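Long-range contacts in dextranase (Pseudarthrobacter oxydans, PDB 6NZS), which hydrolyses internal alpha-1,6-glucosidic linkages of dextran as an endo-acting glycoside hydrolase of family 49: residues N436-K441 with M484-I489; Y144-E149 with M186-E191. All coordinates share one frame; numbering follows the deposited sequence.

Interaction 1. Residues N436-K441 with M484-I489; sequences NRMYWK and MTNCAI
Both ends of the N436 side-chain amide bond to the short strand 484-485. Its ND2 donates to the backbone O of M484 at 2.9 Å, a bent bond with 144° at the hydrogen, and that carbonyl also accepts from ND1 of H179. At the other end OD1 takes the hydroxyl of T485, OG1 lying 3.0 Å away and well above the carbonyl plane. The backbone N of M438 reaches the same OD1 from the opposite face, 3.3 Å away, and closes an Asx turn. One oxygen thus carries two donors, one from each segment, and three bonds together fix the rotation of the amide. With chi1 at 76°, CG of N436 stands between its own backbone N and carbonyl carbon, which lets the group cross the T485 side chain at about a right angle. Further along, M438 crosses N486 in a similar way: its CB lies 3.3 Å from OD1 of N486, and its chain, bent at chi3, brings CE to 3.4 Å from OG1 of T485. OD1 of N486 is buried against CB and CE of M438 and has no polar partner in the model. The ND2 end is better served, bonding OG1 of T447 and, at 3.0 Å, a water that donates to the backbone O of W440. Next in the chain, C487 forms a disulfide with C448. Here the Asx turn that follows strand 423-435 is bonded to strand 484-485, joining successive turns of the parallel beta-solenoid, the fold of the pectate lyase-like clan.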
loop_
_atom_site.group_PDB
_atom_site.type_symbol
_atom_site.label_atom_id
_atom_site.label_comp_id
_atom_site.label_asym_id
_atom_site.label_seq_id
_atom_site.Cartn_x
_atom_site.Cartn_y
_atom_site.Cartn_z
ATOM N N ASN A 436 0.671 -7.480 -8.835
ATOM C CA ASN A 436 -0.469 -6.643 -9.179
ATOM C C ASN A 436 -1.486 -7.513 -9.893
ATOM O O ASN A 436 -1.122 -8.488 -10.551
ATOM C CB ASN A 436 -0.064 -5.465 -10.076
ATOM C CG ASN A 436 0.176 -5.886 -11.510
ATOM O OD1 ASN A 436 -0.710 -5.753 -12.364
ATOM N ND2 ASN A 436 1.361 -6.422 -11.785
ATOM N N ARG A 437 -2.762 -7.135 -9.781
ATOM C CA ARG A 437 -3.835 -7.839 -10.469
ATOM C C ARG A 437 -4.623 -6.879 -11.350
ATOM O O ARG A 437 -5.842 -6.995 -11.491
ATOM C CB ARG A 437 -4.749 -8.581 -9.493
ATOM C CG ARG A 437 -4.111 -9.834 -8.873
ATOM C CD ARG A 437 -5.153 -10.751 -8.218
ATOM N NE ARG A 437 -5.933 -10.063 -7.193
ATOM C CZ ARG A 437 -5.553 -9.890 -5.933
ATOM N NH1 ARG A 437 -4.386 -10.361 -5.504
ATOM N NH2 ARG A 437 -6.349 -9.235 -5.092
ATOM N N MET A 438 -3.932 -5.917 -11.959
ATOM C CA MET A 438 -4.597 -4.956 -12.834
ATOM C C MET A 438 -4.960 -5.654 -14.143
ATOM O O MET A 438 -4.082 -6.140 -14.865
ATOM C CB MET A 438 -3.702 -3.739 -13.058
ATOM C CG MET A 438 -3.432 -2.967 -11.754
ATOM S SD MET A 438 -2.569 -1.382 -11.957
ATOM C CE MET A 438 -1.002 -1.947 -12.600
ATOM N N TYR A 439 -6.257 -5.739 -14.436
ATOM C CA TYR A 439 -6.730 -6.770 -15.355
ATOM C C TYR A 439 -7.652 -6.304 -16.473
ATOM O O TYR A 439 -8.032 -7.134 -17.294
ATOM C CB TYR A 439 -7.460 -7.888 -14.589
ATOM C CG TYR A 439 -8.807 -7.495 -13.982
ATOM C CD1 TYR A 439 -9.995 -7.629 -14.700
ATOM C CD2 TYR A 439 -8.892 -7.018 -12.679
ATOM C CE1 TYR A 439 -11.218 -7.283 -14.140
ATOM C CE2 TYR A 439 -10.112 -6.677 -12.113
ATOM C CZ TYR A 439 -11.267 -6.817 -12.848
ATOM O OH TYR A 439 -12.475 -6.483 -12.282
ATOM N N TRP A 440 -8.021 -5.028 -16.529
ATOM C CA TRP A 440 -9.181 -4.609 -17.317
ATOM C C TRP A 440 -9.031 -4.930 -18.800
ATOM O O TRP A 440 -8.010 -4.627 -19.426
ATOM C CB TRP A 440 -9.384 -3.105 -17.166
ATOM C CG TRP A 440 -9.468 -2.607 -15.763
ATOM C CD1 TRP A 440 -8.583 -1.770 -15.140
ATOM C CD2 TRP A 440 -10.513 -2.861 -14.818
ATOM N NE1 TRP A 440 -9.008 -1.501 -13.867
ATOM C CE2 TRP A 440 -10.196 -2.149 -13.644
ATOM C CE3 TRP A 440 -11.695 -3.613 -14.855
ATOM C CZ2 TRP A 440 -10.999 -2.181 -12.510
ATOM C CZ3 TRP A 440 -12.495 -3.647 -13.725
ATOM C CH2 TRP A 440 -12.144 -2.932 -12.566
ATOM N N LYS A 441 -10.089 -5.516 -19.367
ATOM C CA LYS A 441 -10.145 -5.740 -20.806
ATOM C C LYS A 441 -10.350 -4.428 -21.553
ATOM O O LYS A 441 -9.730 -4.196 -22.600
ATOM C CB LYS A 441 -11.294 -6.714 -21.082
ATOM C CG LYS A 441 -11.708 -6.924 -22.530
ATOM C CD LYS A 441 -12.910 -7.870 -22.544
ATOM C CE LYS A 441 -13.636 -7.890 -23.878
ATOM N NZ LYS A 441 -14.795 -8.831 -23.861
ATOM N N MET A 484 3.803 -10.200 -14.463
ATOM C CA MET A 484 3.031 -9.563 -15.524
ATOM C C MET A 484 2.235 -8.372 -15.007
ATOM O O MET A 484 1.754 -8.370 -13.873
ATOM C CB MET A 484 2.032 -10.563 -16.111
ATOM C CG MET A 484 2.665 -11.767 -16.762
ATOM S SD MET A 484 1.425 -12.914 -17.414
ATOM C CE MET A 484 0.705 -13.550 -15.918
ATOM N N THR A 485 2.091 -7.351 -15.854
ATOM C CA THR A 485 1.180 -6.245 -15.564
ATOM C C THR A 485 0.437 -5.866 -16.837
ATOM O O THR A 485 0.655 -6.446 -17.908
ATOM C CB THR A 485 1.876 -5.043 -14.905
ATOM O OG1 THR A 485 0.886 -4.189 -14.323
ATOM C CG2 THR A 485 2.693 -4.236 -15.916
ATOM N N ASN A 486 -0.456 -4.880 -16.709
ATOM C CA ASN A 486 -1.334 -4.515 -17.818
ATOM C C ASN A 486 -0.823 -3.355 -18.665
ATOM O O ASN A 486 -0.910 -3.425 -19.897
ATOM C CB ASN A 486 -2.786 -4.281 -17.357
ATOM C CG ASN A 486 -2.953 -3.065 -16.468
ATOM O OD1 ASN A 486 -2.038 -2.665 -15.738
ATOM N ND2 ASN A 486 -4.152 -2.483 -16.499
ATOM N N CYS A 487 -0.296 -2.288 -18.060
ATOM C CA CYS A 487 0.117 -1.129 -18.851
ATOM C C CYS A 487 1.060 -0.260 -18.030
ATOM O O CYS A 487 1.027 -0.269 -16.800
ATOM C CB CYS A 487 -1.085 -0.317 -19.363
ATOM S SG CYS A 487 -2.339 0.089 -18.132
ATOM N N ALA A 488 1.896 0.506 -18.738
ATOM C CA ALA A 488 2.919 1.318 -18.081
ATOM C C ALA A 488 2.377 2.649 -17.565
ATOM O O ALA A 488 2.524 2.964 -16.381
ATOM C CB ALA A 488 4.101 1.557 -19.025
ATOM N N ILE A 489 1.779 3.458 -18.439
ATOM C CA ILE A 489 1.463 4.841 -18.074
ATOM C C ILE A 489 0.285 5.360 -18.887
ATOM O O ILE A 489 0.257 5.230 -20.115
ATOM C CB ILE A 489 2.705 5.749 -18.200
ATOM C CG1 ILE A 489 2.375 7.174 -17.769
ATOM C CG2 ILE A 489 3.265 5.726 -19.619
ATOM C CD1 ILE A 489 3.626 8.008 -17.453
HETATM O O HOH W 1 -5.704 -3.181 -19.012
#

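Interaction 2. Residues Y144-E149 with M186-E191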
loop_
_atom_site.group_PDB
_atom_site.type_symbol
_atom_site.label_atom_id
_atom_site.label_comp_id
_atom_site.label_asym_id
_atom_site.label_seq_id
_atom_site.Cartn_x
_atom_site.Cartn_y
_atom_site.Cartn_z
ATOM N N TYR A 144 13.628 -4.521 6.459
ATOM C CA TYR A 144 13.180 -5.069 5.186
ATOM C C TYR A 144 11.743 -5.539 5.330
ATOM O O TYR A 144 11.393 -6.176 6.324
ATOM C CB TYR A 144 14.027 -6.290 4.798
ATOM C CG TYR A 144 15.425 -5.982 4.331
ATOM C CD1 TYR A 144 16.485 -5.912 5.238
ATOM C CD2 TYR A 144 15.701 -5.759 2.983
ATOM C CE1 TYR A 144 17.773 -5.631 4.812
ATOM C CE2 TYR A 144 17.000 -5.473 2.554
ATOM C CZ TYR A 144 18.026 -5.410 3.479
ATOM O OH TYR A 144 19.323 -5.129 3.081
ATOM N N ARG A 145 10.917 -5.224 4.335
ATOM C CA ARG A 145 9.554 -5.745 4.236
ATOM C C ARG A 145 9.465 -6.518 2.928
ATOM O O ARG A 145 9.722 -5.956 1.857
ATOM C CB ARG A 145 8.548 -4.588 4.256
ATOM C CG ARG A 145 8.467 -3.859 5.620
ATOM C CD ARG A 145 8.466 -2.328 5.490
ATOM N NE ARG A 145 9.702 -1.822 4.886
ATOM C CZ ARG A 145 10.859 -1.684 5.525
ATOM N NH1 ARG A 145 10.972 -2.011 6.806
ATOM N NH2 ARG A 145 11.920 -1.223 4.872
ATOM N N PHE A 146 9.136 -7.807 3.006
ATOM C CA PHE A 146 9.239 -8.648 1.818
ATOM C C PHE A 146 8.261 -9.809 1.893
ATOM O O PHE A 146 7.732 -10.141 2.960
ATOM C CB PHE A 146 10.683 -9.149 1.601
ATOM C CG PHE A 146 11.240 -9.970 2.739
ATOM C CD1 PHE A 146 11.775 -9.357 3.860
ATOM C CD2 PHE A 146 11.251 -11.359 2.663
ATOM C CE1 PHE A 146 12.292 -10.119 4.892
ATOM C CE2 PHE A 146 11.761 -12.130 3.681
ATOM C CZ PHE A 146 12.296 -11.510 4.798
ATOM N N SER A 147 8.050 -10.435 0.736
ATOM C CA SER A 147 7.124 -11.541 0.561
ATOM C C SER A 147 7.904 -12.844 0.412
ATOM O O SER A 147 8.921 -12.897 -0.297
ATOM C CB SER A 147 6.314 -11.289 -0.715
ATOM O OG SER A 147 5.523 -12.414 -1.041
ATOM N N VAL A 148 7.418 -13.892 1.079
ATOM C CA VAL A 148 7.995 -15.235 1.032
ATOM C C VAL A 148 7.015 -16.138 0.287
ATOM O O VAL A 148 5.861 -16.295 0.710
ATOM C CB VAL A 148 8.269 -15.762 2.450
ATOM C CG1 VAL A 148 8.803 -17.185 2.410
ATOM C CG2 VAL A 148 9.239 -14.833 3.183
ATOM N N GLU A 149 7.461 -16.719 -0.827
ATOM C CA GLU A 149 6.552 -17.317 -1.814
ATOM C C GLU A 149 6.906 -18.786 -2.046
ATOM O O GLU A 149 7.821 -19.106 -2.815
ATOM C CB GLU A 149 6.577 -16.493 -3.102
ATOM C CG GLU A 149 6.469 -14.995 -2.798
ATOM C CD GLU A 149 6.004 -14.126 -3.949
ATOM O OE1 GLU A 149 5.921 -14.604 -5.105
ATOM O OE2 GLU A 149 5.704 -12.951 -3.674
ATOM N N MET A 186 2.504 -14.295 2.377
ATOM C CA MET A 186 3.260 -14.277 3.627
ATOM C C MET A 186 4.260 -13.133 3.554
ATOM O O MET A 186 5.246 -13.220 2.812
ATOM C CB MET A 186 3.988 -15.603 3.859
ATOM C CG MET A 186 4.872 -15.610 5.116
ATOM S SD MET A 186 3.921 -15.299 6.624
ATOM C CE MET A 186 5.239 -15.201 7.835
ATOM N N MET A 187 4.016 -12.077 4.334
ATOM C CA MET A 187 4.906 -10.932 4.411
ATOM C C MET A 187 5.709 -11.001 5.698
ATOM O O MET A 187 5.190 -11.389 6.749
ATOM C CB MET A 187 4.088 -9.641 4.411
ATOM C CG MET A 187 4.321 -8.775 3.195
ATOM S SD MET A 187 3.929 -9.629 1.665
ATOM C CE MET A 187 2.200 -10.018 1.974
ATOM N N ILE A 188 6.981 -10.629 5.609
ATOM C CA ILE A 188 7.831 -10.451 6.781
ATOM C C ILE A 188 8.199 -8.979 6.873
ATOM O O ILE A 188 8.701 -8.392 5.904
ATOM C CB ILE A 188 9.096 -11.323 6.722
ATOM C CG1 ILE A 188 8.721 -12.807 6.724
ATOM C CG2 ILE A 188 10.030 -10.994 7.902
ATOM C CD1 ILE A 188 9.902 -13.751 6.537
ATOM N N PHE A 189 7.939 -8.383 8.029
ATOM C CA PHE A 189 8.314 -7.007 8.305
ATOM C C PHE A 189 9.404 -7.082 9.377
ATOM O O PHE A 189 9.115 -7.165 10.572
ATOM C CB PHE A 189 7.106 -6.211 8.803
ATOM C CG PHE A 189 5.943 -6.159 7.833
ATOM C CD1 PHE A 189 6.126 -6.290 6.453
ATOM C CD2 PHE A 189 4.662 -5.954 8.318
ATOM C CE1 PHE A 189 5.036 -6.223 5.586
ATOM C CE2 PHE A 189 3.578 -5.882 7.461
ATOM C CZ PHE A 189 3.763 -6.018 6.089
ATOM N N ALA A 190 10.663 -7.099 8.926
ATOM C CA ALA A 190 11.834 -7.141 9.803
ATOM C C ALA A 190 12.208 -5.695 10.068
ATOM O O ALA A 190 12.801 -5.035 9.213
ATOM C CB ALA A 190 12.972 -7.892 9.118
ATOM N N GLU A 191 11.837 -5.193 11.239
ATOM C CA GLU A 191 11.894 -3.773 11.513
ATOM C C GLU A 191 13.027 -3.455 12.481
ATOM O O GLU A 191 13.329 -4.245 13.381
ATOM C CB GLU A 191 10.569 -3.298 12.121
ATOM C CG GLU A 191 9.352 -3.551 11.231
ATOM C CD GLU A 191 9.491 -2.917 9.879
ATOM O OE1 GLU A 191 9.427 -1.685 9.830
ATOM O OE2 GLU A 191 9.641 -3.635 8.856
HETATM O O HOH W 2 3.923 -14.372 -0.067
#
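Strands 144-149 and 186-191 pair antiparallel, their axes approaching to 4.6 Å, Y144 and F146 forming hydrogen-bonded pairs with A190 and I188, while R145 and S147 face F189 and M187 in non-hydrogen-bonded pairs. On the face bearing F146, the ring of that residue lies alongside I188, whose CB sits over one face, 4.0 Å from the ring centroid. CD1 of I188 then reaches past the rim to within 3.6 Å of CG2 of V148. The other face is mixed. R145, bent at chi2 and chi3, crosses F189 at about a right angle and lays CG 3.5 Å from CD1 of the ring, before its NH1 turns to OE2 of E191 in a salt bridge of 2.9 Å. The carboxylate is met on its syn side but stands steeply, 80° from the guanidinium plane. Farther along this face, CB of S147 touches SD of M187, and a water ties OG of S147 to the backbone N of M186. Because OE1 of E191 also pairs with K359 of strand 351-361, the buried carboxylate faces two positive groups, which probably favours its ionised form; the K359 bridge also ties the Ig-like domain to the solenoid.

How the interactions relate
The two contacts illustrate how a two-domain enzyme combines backbone pairing with side-chain bonding. Interaction 2 joins neighbouring strands inside the N-terminal Ig-like domain, whereas interaction 1 joins two successive parts of the solenoid; their centres are 24 Å apart and their nearest atoms about 9 Å, without touching. Strand 176-192 connects them: it supplies one side of interaction 2, and earlier along its course H179 bonds M484 and E181 forms a salt bridge with R437 of interaction 1. A second tie runs through E149, which bonds H435, the residue just before 436-441. Both contacts therefore border the interface between the domains, and neither includes a bound ligand.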